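PDB 3MPP: botulinum neurotoxin type G from Clostridium botulinum, which binds the host cell surface through its receptor-binding domain and translocates its zinc protease light chain into the host cytosol. Local coordinates for residues 253-261 and 332-340; 356-365 and 412-422. The protein carries 4 engineered substitutions. One frame throughout, in Å; residues are numbered along the deposited sequence. Where two conformers were deposited one is given.

Contact 1: residues 253-261 and 332-340; sequences KYFSKASMG and QTQLFLAPI
L337 sends its CG back beside its own backbone N (chi1 -50°), which lays CD1 against the main chain of M260 and G261. M260 also has CG on the side of its N (chi1 -63°) but runs extended from there, carrying the thioether over to Q334. M260 follows the turn of the 250-255/260-270 beta hairpin, where S259 and M260 together face F255 as a G1 beta bulge, S259 taking the left-handed backbone conformation. The carbonyl of S259 at this bulge accepts from the 332-339 strand of the C-terminal receptor-binding subdomain. L337 N donates a hydrogen bond to S259 O at 2.9 Å, almost straight but from above the carbonyl plane. This is the only direct hydrogen bond between the segments; two waters extend the polar link. One is held by Y254 OH and S259 OG. This water lies at the edge of the Y254 ring, in its plane, and donates to L337 O at 2.8 Å. The other accepts from G261 N and donates to L335 O.

Van der Waals contact surrounds these bonds. L337 CD1 comes to 3.5 Å from G261 N, and the same methyl lies 4.2 Å from Y254 CD1. F336 CE1 reaches S259 CB at 3.7 Å while its ring stacks with F346. G261 and L335 both make backbone hydrogen bonds with F397, so strand 394-400 bonds to both the hairpin and strand 332-339. Toward Q334, whose chain is bent at chi2, the M260 side chain crosses at a slant: SD sits 3.4 Å from Q334 NE2, and CE lies 3.6 Å from Q334 OE1.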
loop_
_atom_site.group_PDB
_atom_site.type_symbol
_atom_site.label_atom_id
_atom_site.label_comp_id
_atom_site.label_asym_id
_atom_site.label_seq_id
_atom_site.Cartn_x
_atom_site.Cartn_y
_atom_site.Cartn_z
ATOM N N LYS A 253 13.893 1.248 -18.605
ATOM C CA LYS A 253 14.544 2.432 -19.139
ATOM C C LYS A 253 14.369 2.446 -20.670
ATOM O O LYS A 253 14.479 1.417 -21.317
ATOM C CB LYS A 253 16.027 2.346 -18.773
ATOM C CG LYS A 253 16.897 3.504 -19.164
ATOM C CD LYS A 253 18.358 3.180 -18.851
ATOM C CE LYS A 253 19.262 4.409 -18.980
ATOM N NZ LYS A 253 19.741 4.621 -20.372
ATOM N N TYR A 254 14.085 3.613 -21.236
ATOM C CA TYR A 254 14.013 3.771 -22.684
ATOM C C TYR A 254 15.377 3.528 -23.324
ATOM O O TYR A 254 16.385 4.101 -22.922
ATOM C CB TYR A 254 13.496 5.164 -23.035
ATOM C CG TYR A 254 13.324 5.429 -24.520
ATOM C CD1 TYR A 254 12.409 4.704 -25.276
ATOM C CD2 TYR A 254 14.060 6.422 -25.157
ATOM C CE1 TYR A 254 12.242 4.947 -26.629
ATOM C CE2 TYR A 254 13.905 6.674 -26.509
ATOM C CZ TYR A 254 12.994 5.938 -27.238
ATOM O OH TYR A 254 12.837 6.191 -28.571
ATOM N N PHE A 255 15.391 2.660 -24.323
ATOM C CA PHE A 255 16.608 2.348 -25.055
ATOM C C PHE A 255 16.432 3.013 -26.404
ATOM O O PHE A 255 15.719 2.490 -27.261
ATOM C CB PHE A 255 16.733 0.828 -25.201
ATOM C CG PHE A 255 17.928 0.375 -26.001
ATOM C CD1 PHE A 255 17.847 -0.754 -26.800
ATOM C CD2 PHE A 255 19.124 1.066 -25.951
ATOM C CE1 PHE A 255 18.942 -1.187 -27.534
ATOM C CE2 PHE A 255 20.229 0.641 -26.687
ATOM C CZ PHE A 255 20.136 -0.484 -27.478
ATOM N N SER A 256 17.056 4.184 -26.558
ATOM C CA SER A 256 16.920 5.051 -27.734
ATOM C C SER A 256 17.173 4.366 -29.061
ATOM O O SER A 256 16.470 4.614 -30.039
ATOM C CB SER A 256 17.883 6.239 -27.625
ATOM O OG SER A 256 17.420 7.183 -26.690
ATOM N N LYS A 257 18.199 3.525 -29.112
ATOM C CA LYS A 257 18.591 2.899 -30.372
ATOM C C LYS A 257 17.551 1.917 -30.910
ATOM O O LYS A 257 17.593 1.535 -32.080
ATOM C CB LYS A 257 19.937 2.180 -30.220
ATOM C CG LYS A 257 21.147 3.009 -30.625
ATOM C CD LYS A 257 21.538 4.008 -29.553
ATOM C CE LYS A 257 23.014 4.371 -29.671
ATOM N NZ LYS A 257 23.339 5.009 -30.981
ATOM N N ALA A 258 16.602 1.517 -30.067
ATOM C CA ALA A 258 15.719 0.410 -30.428
ATOM C C ALA A 258 14.214 0.677 -30.291
ATOM O O ALA A 258 13.395 -0.168 -30.668
ATOM C CB ALA A 258 16.102 -0.839 -29.626
ATOM N N SER A 259 13.855 1.829 -29.745
ATOM C CA SER A 259 12.447 2.137 -29.474
ATOM C C SER A 259 11.861 1.118 -28.490
ATOM O O SER A 259 10.736 0.662 -28.682
ATOM C CB SER A 259 11.628 2.110 -30.774
ATOM O OG SER A 259 12.045 3.106 -31.714
ATOM N N MET A 260 12.634 0.733 -27.470
ATOM C CA MET A 260 12.189 -0.282 -26.510
ATOM C C MET A 260 12.482 0.101 -25.072
ATOM O O MET A 260 13.200 1.067 -24.813
ATOM C CB MET A 260 12.866 -1.627 -26.791
ATOM C CG MET A 260 12.530 -2.218 -28.147
ATOM S SD MET A 260 13.577 -3.627 -28.549
ATOM C CE MET A 260 12.991 -3.966 -30.206
ATOM N N GLY A 261 11.933 -0.684 -24.144
ATOM C CA GLY A 261 12.298 -0.589 -22.741
ATOM C C GLY A 261 13.252 -1.709 -22.393
ATOM O O GLY A 261 12.952 -2.880 -22.639
ATOM N N GLN A 332 7.081 -14.379 -27.629
ATOM C CA GLN A 332 7.263 -13.097 -26.947
ATOM C C GLN A 332 7.751 -12.044 -27.935
ATOM O O GLN A 332 8.497 -12.344 -28.878
ATOM C CB GLN A 332 8.269 -13.236 -25.792
ATOM C CG GLN A 332 9.631 -13.787 -26.245
ATOM C CD GLN A 332 10.662 -13.777 -25.129
ATOM O OE1 GLN A 332 10.321 -13.682 -23.949
ATOM N NE2 GLN A 332 11.930 -13.877 -25.498
ATOM N N THR A 333 7.323 -10.806 -27.740
ATOM C CA THR A 333 7.792 -9.723 -28.596
ATOM C C THR A 333 8.071 -8.493 -27.757
ATOM O O THR A 333 7.380 -8.229 -26.765
ATOM C CB THR A 333 6.771 -9.379 -29.706
ATOM O OG1 THR A 333 6.412 -10.569 -30.415
ATOM C CG2 THR A 333 7.346 -8.365 -30.681
ATOM N N GLN A 334 9.102 -7.755 -28.149
ATOM C CA GLN A 334 9.460 -6.517 -27.470
ATOM C C GLN A 334 8.361 -5.500 -27.702
ATOM O O GLN A 334 7.827 -5.404 -28.810
ATOM C CB GLN A 334 10.804 -6.006 -28.003
ATOM C CG GLN A 334 11.982 -6.813 -27.471
ATOM C CD GLN A 334 13.026 -7.114 -28.535
ATOM O OE1 GLN A 334 12.698 -7.478 -29.655
ATOM N NE2 GLN A 334 14.289 -6.972 -28.173
ATOM N N LEU A 335 7.988 -4.765 -26.655
ATOM C CA LEU A 335 7.010 -3.685 -26.815
ATOM C C LEU A 335 7.667 -2.530 -27.550
ATOM O O LEU A 335 8.860 -2.273 -27.366
ATOM C CB LEU A 335 6.472 -3.211 -25.447
ATOM C CG LEU A 335 5.588 -4.255 -24.757
ATOM C CD1 LEU A 335 5.174 -3.825 -23.343
ATOM C CD2 LEU A 335 4.350 -4.520 -25.634
ATOM N N PHE A 336 6.878 -1.842 -28.377
ATOM C CA PHE A 336 7.343 -0.755 -29.238
ATOM C C PHE A 336 6.970 0.570 -28.581
ATOM O O PHE A 336 5.792 0.884 -28.451
ATOM C CB PHE A 336 6.658 -0.899 -30.608
ATOM C CG PHE A 336 6.991 0.200 -31.616
ATOM C CD1 PHE A 336 8.310 0.600 -31.851
ATOM C CD2 PHE A 336 5.978 0.784 -32.371
ATOM C CE1 PHE A 336 8.602 1.596 -32.795
ATOM C CE2 PHE A 336 6.260 1.780 -33.327
ATOM C CZ PHE A 336 7.567 2.183 -33.540
ATOM N N LEU A 337 7.963 1.331 -28.123
ATOM C CA LEU A 337 7.672 2.584 -27.425
ATOM C C LEU A 337 7.904 3.670 -28.459
ATOM O O LEU A 337 9.046 3.874 -28.885
ATOM C CB LEU A 337 8.584 2.767 -26.186
ATOM C CG LEU A 337 8.669 1.574 -25.228
ATOM C CD1 LEU A 337 9.554 1.859 -23.988
ATOM C CD2 LEU A 337 7.268 1.118 -24.812
ATOM N N ALA A 338 6.828 4.328 -28.899
ATOM C CA ALA A 338 6.899 5.202 -30.089
ATOM C C ALA A 338 5.977 6.430 -30.049
ATOM O O ALA A 338 4.993 6.461 -29.304
ATOM C CB ALA A 338 6.598 4.375 -31.335
ATOM N N PRO A 339 6.293 7.445 -30.863
ATOM C CA PRO A 339 5.340 8.544 -31.044
ATOM C C PRO A 339 3.992 8.014 -31.529
ATOM O O PRO A 339 3.922 6.978 -32.202
ATOM C CB PRO A 339 5.981 9.404 -32.153
ATOM C CG PRO A 339 7.452 9.028 -32.141
ATOM C CD PRO A 339 7.502 7.587 -31.701
ATOM N N ILE A 340 2.932 8.738 -31.198
ATOM C CA ILE A 340 1.586 8.378 -31.621
ATOM C C ILE A 340 1.516 8.177 -33.128
ATOM O O ILE A 340 2.085 8.957 -33.900
ATOM C CB ILE A 340 0.559 9.454 -31.220
ATOM C CG1 ILE A 340 0.730 9.825 -29.745
ATOM C CG2 ILE A 340 -0.864 8.973 -31.513
ATOM C CD1 ILE A 340 0.805 8.622 -28.817
HETATM O O HOH W 1 10.937 5.221 -30.521
HETATM O O HOH W 2 10.312 -2.767 -25.157
#

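Contact 2: residues 356-365 and 412-422; sequences YEKTTYNCQI and NKLRLGCNWQF
N419 OD1 is gripped by two donors from the other segment. Y356 OH comes in along a lone pair, in the carbonyl plane, at 2.8 Å; Q364 NE2 reaches the same oxygen at 2.9 Å from 42° above that plane. Q364 is fixed at its other amide atom as well, since OE1 takes the backbone N of Y355. With both ends of the Q364 amide bonded, its rotation is settled. N419 ND2 has a weak hydrogen bond to Q245, and Q245 also bonds the carboxylate of E357, so Q245, just after strand 239-244, joins the same polar cluster.

The Y356 ring can reach N419 because its CG sits between backbone N and carbonyl carbon (chi1 42°), the crowded position. One face of that ring carries the N412 side chain: N412 CB stands over its centre, 3.7 Å from the centroid, and the amide lies nearly flat on the ring, the planes 21° apart.

Further along, the chains pair. C363 and W420 form a single antiparallel hydrogen-bonded bridge, W420 N to C363 O at 2.9 Å and C363 N to W420 O in return. Beside it Q421 NE2 donates to N362 OD1 at 2.9 Å, from well above that carbonyl plane. Around C363, I365, W420 and F422 the contact turns apolar: I365 CD1 packs over the face of the W420 five-membered ring, 3.8 Å from W420 CD1, and C363 SG meets the edge of F422. W420 NE1 finds its own acceptor in F377 O.

Together these bonds close the segment 356-365 onto the approach to strand 420-423 in the beta-trefoil C-terminal subdomain, with C418 about 7 Å, side chain to side chain, from W402, the inferred ganglioside-binding site.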
loop_
_atom_site.group_PDB
_atom_site.type_symbol
_atom_site.label_atom_id
_atom_site.label_comp_id
_atom_site.label_asym_id
_atom_site.label_seq_id
_atom_site.Cartn_x
_atom_site.Cartn_y
_atom_site.Cartn_z
ATOM N N TYR A 356 -5.254 -12.619 -9.974
ATOM C CA TYR A 356 -4.946 -13.419 -8.789
ATOM C C TYR A 356 -4.202 -12.540 -7.799
ATOM O O TYR A 356 -3.958 -11.368 -8.082
ATOM C CB TYR A 356 -4.093 -14.626 -9.179
ATOM C CG TYR A 356 -3.022 -14.235 -10.174
ATOM C CD1 TYR A 356 -1.914 -13.519 -9.764
ATOM C CD2 TYR A 356 -3.134 -14.559 -11.525
ATOM C CE1 TYR A 356 -0.928 -13.131 -10.661
ATOM C CE2 TYR A 356 -2.146 -14.168 -12.446
ATOM C CZ TYR A 356 -1.050 -13.454 -11.996
ATOM O OH TYR A 356 -0.060 -13.058 -12.869
ATOM N N GLU A 357 -3.813 -13.115 -6.663
ATOM C CA GLU A 357 -3.265 -12.358 -5.529
ATOM C C GLU A 357 -4.020 -11.040 -5.315
ATOM O O GLU A 357 -3.428 -9.973 -5.222
ATOM C CB GLU A 357 -1.737 -12.152 -5.639
ATOM C CG GLU A 357 -1.239 -11.350 -6.848
ATOM C CD GLU A 357 0.278 -11.154 -6.842
ATOM O OE1 GLU A 357 0.927 -11.421 -5.803
ATOM O OE2 GLU A 357 0.829 -10.731 -7.879
ATOM N N LYS A 358 -5.340 -11.145 -5.204
ATOM C CA LYS A 358 -6.228 -9.986 -5.281
ATOM C C LYS A 358 -6.189 -9.034 -4.079
ATOM O O LYS A 358 -6.754 -7.945 -4.135
ATOM C CB LYS A 358 -7.662 -10.445 -5.571
ATOM C CG LYS A 358 -7.820 -11.006 -6.980
ATOM C CD LYS A 358 -9.181 -11.684 -7.170
ATOM C CE LYS A 358 -9.286 -12.303 -8.561
ATOM N NZ LYS A 358 -10.700 -12.585 -8.952
ATOM N N THR A 359 -5.513 -9.435 -3.008
ATOM C CA THR A 359 -5.333 -8.558 -1.856
ATOM C C THR A 359 -4.061 -7.726 -1.977
ATOM O O THR A 359 -3.817 -6.834 -1.168
ATOM C CB THR A 359 -5.275 -9.346 -0.550
ATOM O OG1 THR A 359 -4.068 -10.119 -0.508
ATOM C CG2 THR A 359 -6.481 -10.273 -0.451
ATOM N N THR A 360 -3.248 -8.016 -2.988
ATOM C CA THR A 360 -2.000 -7.283 -3.181
ATOM C C THR A 360 -2.224 -6.065 -4.070
ATOM O O THR A 360 -3.325 -5.853 -4.583
ATOM C CB THR A 360 -0.888 -8.180 -3.788
ATOM O OG1 THR A 360 -1.157 -8.429 -5.172
ATOM C CG2 THR A 360 -0.813 -9.508 -3.040
ATOM N N TYR A 361 -1.176 -5.277 -4.274
ATOM C CA TYR A 361 -1.296 -4.094 -5.107
ATOM C C TYR A 361 -0.781 -4.336 -6.537
ATOM O O TYR A 361 -0.604 -3.400 -7.295
ATOM C CB TYR A 361 -0.553 -2.927 -4.454
ATOM C CG TYR A 361 -1.011 -2.651 -3.031
ATOM C CD1 TYR A 361 -2.323 -2.935 -2.629
ATOM C CD2 TYR A 361 -0.152 -2.073 -2.109
ATOM C CE1 TYR A 361 -2.759 -2.670 -1.311
ATOM C CE2 TYR A 361 -0.567 -1.805 -0.802
ATOM C CZ TYR A 361 -1.870 -2.104 -0.410
ATOM O OH TYR A 361 -2.266 -1.827 0.884
ATOM N N ASN A 362 -0.552 -5.597 -6.888
ATOM C CA ASN A 362 -0.114 -5.955 -8.230
ATOM C C ASN A 362 -1.254 -6.010 -9.246
ATOM O O ASN A 362 -2.405 -6.215 -8.897
ATOM C CB ASN A 362 0.577 -7.313 -8.199
ATOM C CG ASN A 362 1.811 -7.307 -7.327
ATOM O OD1 ASN A 362 2.815 -6.664 -7.652
ATOM N ND2 ASN A 362 1.736 -8.001 -6.196
ATOM N N CYS A 363 -0.914 -5.857 -10.516
ATOM C CA CYS A 363 -1.889 -5.984 -11.586
ATOM C C CYS A 363 -1.163 -6.507 -12.815
ATOM O O CYS A 363 0.066 -6.539 -12.844
ATOM C CB CYS A 363 -2.558 -4.632 -11.881
ATOM S SG CYS A 363 -1.407 -3.397 -12.523
ATOM N N GLN A 364 -1.929 -6.947 -13.808
ATOM C CA GLN A 364 -1.368 -7.478 -15.050
ATOM C C GLN A 364 -1.859 -6.617 -16.203
ATOM O O GLN A 364 -2.900 -5.967 -16.090
ATOM C CB GLN A 364 -1.833 -8.924 -15.281
ATOM C CG GLN A 364 -1.398 -9.921 -14.188
ATOM C CD GLN A 364 -2.246 -9.842 -12.924
ATOM O OE1 GLN A 364 -3.478 -9.708 -12.981
ATOM N NE2 GLN A 364 -1.587 -9.938 -11.773
ATOM N N ILE A 365 -1.121 -6.607 -17.310
ATOM C CA ILE A 365 -1.533 -5.810 -18.469
ATOM C C ILE A 365 -1.679 -6.728 -19.673
ATOM O O ILE A 365 -0.716 -7.362 -20.086
ATOM C CB ILE A 365 -0.525 -4.681 -18.778
ATOM C CG1 ILE A 365 -0.283 -3.839 -17.527
ATOM C CG2 ILE A 365 -1.029 -3.811 -19.950
ATOM C CD1 ILE A 365 1.088 -3.202 -17.434
ATOM N N ASN A 412 0.684 -19.254 -10.957
ATOM C CA ASN A 412 0.657 -17.823 -10.663
ATOM C C ASN A 412 1.435 -17.435 -9.399
ATOM O O ASN A 412 1.743 -16.270 -9.189
ATOM C CB ASN A 412 -0.787 -17.296 -10.628
ATOM C CG ASN A 412 -1.504 -17.467 -11.965
ATOM O OD1 ASN A 412 -0.889 -17.368 -13.035
ATOM N ND2 ASN A 412 -2.808 -17.710 -11.911
ATOM N N LYS A 413 1.778 -18.412 -8.565
ATOM C CA LYS A 413 2.555 -18.112 -7.374
ATOM C C LYS A 413 4.055 -18.089 -7.672
ATOM O O LYS A 413 4.836 -17.532 -6.902
ATOM C CB LYS A 413 2.238 -19.120 -6.264
ATOM C CG LYS A 413 0.812 -18.999 -5.746
ATOM C CD LYS A 413 0.418 -20.181 -4.874
ATOM C CE LYS A 413 -1.023 -20.042 -4.404
ATOM N NZ LYS A 413 -1.928 -19.720 -5.543
ATOM N N LEU A 414 4.431 -18.698 -8.789
ATOM C CA LEU A 414 5.829 -18.915 -9.167
ATOM C C LEU A 414 6.322 -17.960 -10.261
ATOM O O LEU A 414 7.506 -17.634 -10.316
ATOM C CB LEU A 414 5.983 -20.338 -9.718
ATOM C CG LEU A 414 5.480 -21.507 -8.864
ATOM C CD1 LEU A 414 5.581 -22.824 -9.630
ATOM C CD2 LEU A 414 6.267 -21.585 -7.557
ATOM N N ARG A 415 5.412 -17.573 -11.155
ATOM C CA ARG A 415 5.743 -16.793 -12.355
ATOM C C ARG A 415 5.261 -15.353 -12.163
ATOM O O ARG A 415 4.096 -15.034 -12.415
ATOM C CB ARG A 415 5.087 -17.454 -13.584
ATOM C CG ARG A 415 5.242 -16.716 -14.930
ATOM C CD ARG A 415 4.349 -17.368 -16.021
ATOM N NE ARG A 415 2.923 -17.258 -15.678
ATOM C CZ ARG A 415 1.974 -18.073 -16.134
ATOM N NH1 ARG A 415 2.289 -19.057 -16.959
ATOM N NH2 ARG A 415 0.704 -17.910 -15.763
ATOM N N LEU A 416 6.159 -14.487 -11.708
ATOM C CA LEU A 416 5.771 -13.173 -11.190
ATOM C C LEU A 416 6.166 -12.023 -12.115
ATOM O O LEU A 416 5.821 -10.881 -11.846
ATOM C CB LEU A 416 6.387 -12.948 -9.796
ATOM C CG LEU A 416 6.068 -14.012 -8.734
ATOM C CD1 LEU A 416 6.814 -13.741 -7.417
ATOM C CD2 LEU A 416 4.545 -14.125 -8.503
ATOM N N GLY A 417 6.889 -12.329 -13.192
ATOM C CA GLY A 417 7.327 -11.299 -14.134
ATOM C C GLY A 417 6.244 -10.496 -14.864
ATOM O O GLY A 417 6.537 -9.477 -15.493
ATOM N N CYS A 418 5.002 -10.966 -14.828
ATOM C CA CYS A 418 3.907 -10.234 -15.457
ATOM C C CYS A 418 3.107 -9.459 -14.425
ATOM O O CYS A 418 2.011 -8.991 -14.717
ATOM C CB CYS A 418 2.951 -11.182 -16.202
ATOM S SG CYS A 418 2.412 -12.617 -15.215
ATOM N N ASN A 419 3.652 -9.308 -13.226
ATOM C CA ASN A 419 2.925 -8.561 -12.193
ATOM C C ASN A 419 3.587 -7.223 -11.973
ATOM O O ASN A 419 4.777 -7.165 -11.676
ATOM C CB ASN A 419 2.871 -9.346 -10.882
ATOM C CG ASN A 419 2.176 -10.674 -11.043
ATOM O OD1 ASN A 419 1.218 -10.784 -11.806
ATOM N ND2 ASN A 419 2.656 -11.694 -10.332
ATOM N N TRP A 420 2.798 -6.158 -12.094
ATOM C CA TRP A 420 3.316 -4.800 -12.052
ATOM C C TRP A 420 2.651 -3.970 -10.973
ATOM O O TRP A 420 1.510 -4.251 -10.578
ATOM C CB TRP A 420 3.048 -4.119 -13.402
ATOM C CG TRP A 420 3.656 -4.833 -14.607
ATOM C CD1 TRP A 420 3.041 -5.758 -15.414
ATOM C CD2 TRP A 420 4.990 -4.665 -15.135
ATOM N NE1 TRP A 420 3.918 -6.177 -16.410
ATOM C CE2 TRP A 420 5.110 -5.517 -16.265
ATOM C CE3 TRP A 420 6.089 -3.882 -14.765
ATOM C CZ2 TRP A 420 6.284 -5.599 -17.027
ATOM C CZ3 TRP A 420 7.259 -3.966 -15.526
ATOM C CH2 TRP A 420 7.347 -4.830 -16.635
ATOM N N GLN A 421 3.365 -2.947 -10.506
ATOM C CA GLN A 421 2.747 -1.903 -9.696
ATOM C C GLN A 421 3.131 -0.538 -10.238
ATOM O O GLN A 421 4.222 -0.352 -10.791
ATOM C CB GLN A 421 3.169 -2.032 -8.226
ATOM C CG GLN A 421 2.748 -3.371 -7.591
ATOM C CD GLN A 421 3.137 -3.463 -6.134
ATOM O OE1 GLN A 421 3.084 -2.473 -5.405
ATOM N NE2 GLN A 421 3.518 -4.661 -5.696
ATOM N N PHE A 422 2.220 0.409 -10.083
ATOM C CA PHE A 422 2.434 1.770 -10.540
ATOM C C PHE A 422 2.793 2.676 -9.351
ATOM O O PHE A 422 2.082 2.699 -8.335
ATOM C CB PHE A 422 1.175 2.278 -11.242
ATOM C CG PHE A 422 0.902 1.593 -12.585
ATOM C CD1 PHE A 422 1.441 2.097 -13.768
ATOM C CD2 PHE A 422 0.112 0.454 -12.656
ATOM C CE1 PHE A 422 1.195 1.483 -14.998
ATOM C CE2 PHE A 422 -0.148 -0.175 -13.893
ATOM C CZ PHE A 422 0.401 0.344 -15.060
HETATM O O HOH W 3 1.673 -15.585 -13.775
HETATM O O HOH W 4 -0.023 -0.896 -8.707
HETATM O O HOH W 5 1.170 -8.172 -17.203
#

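In the fold
Both contacts belong to the C-terminal receptor-binding subdomain and reach the same antiparallel sheet, yet their centres stand 23 Å apart and their nearest atoms about 7 Å, so they never touch. Contact 1 lies toward the periphery, only partly buried, where a hairpin tip meets strand 332-339 through one direct bond and bridging waters. Contact 2 sits closer to the centre of the chain, is buried, and has waters too, but relies on more direct side-chain hydrogen bonds together with aromatic packing. F397, on strand 394-400, borders both: its backbone serves contact 1 and its ring meets W420 at contact 2.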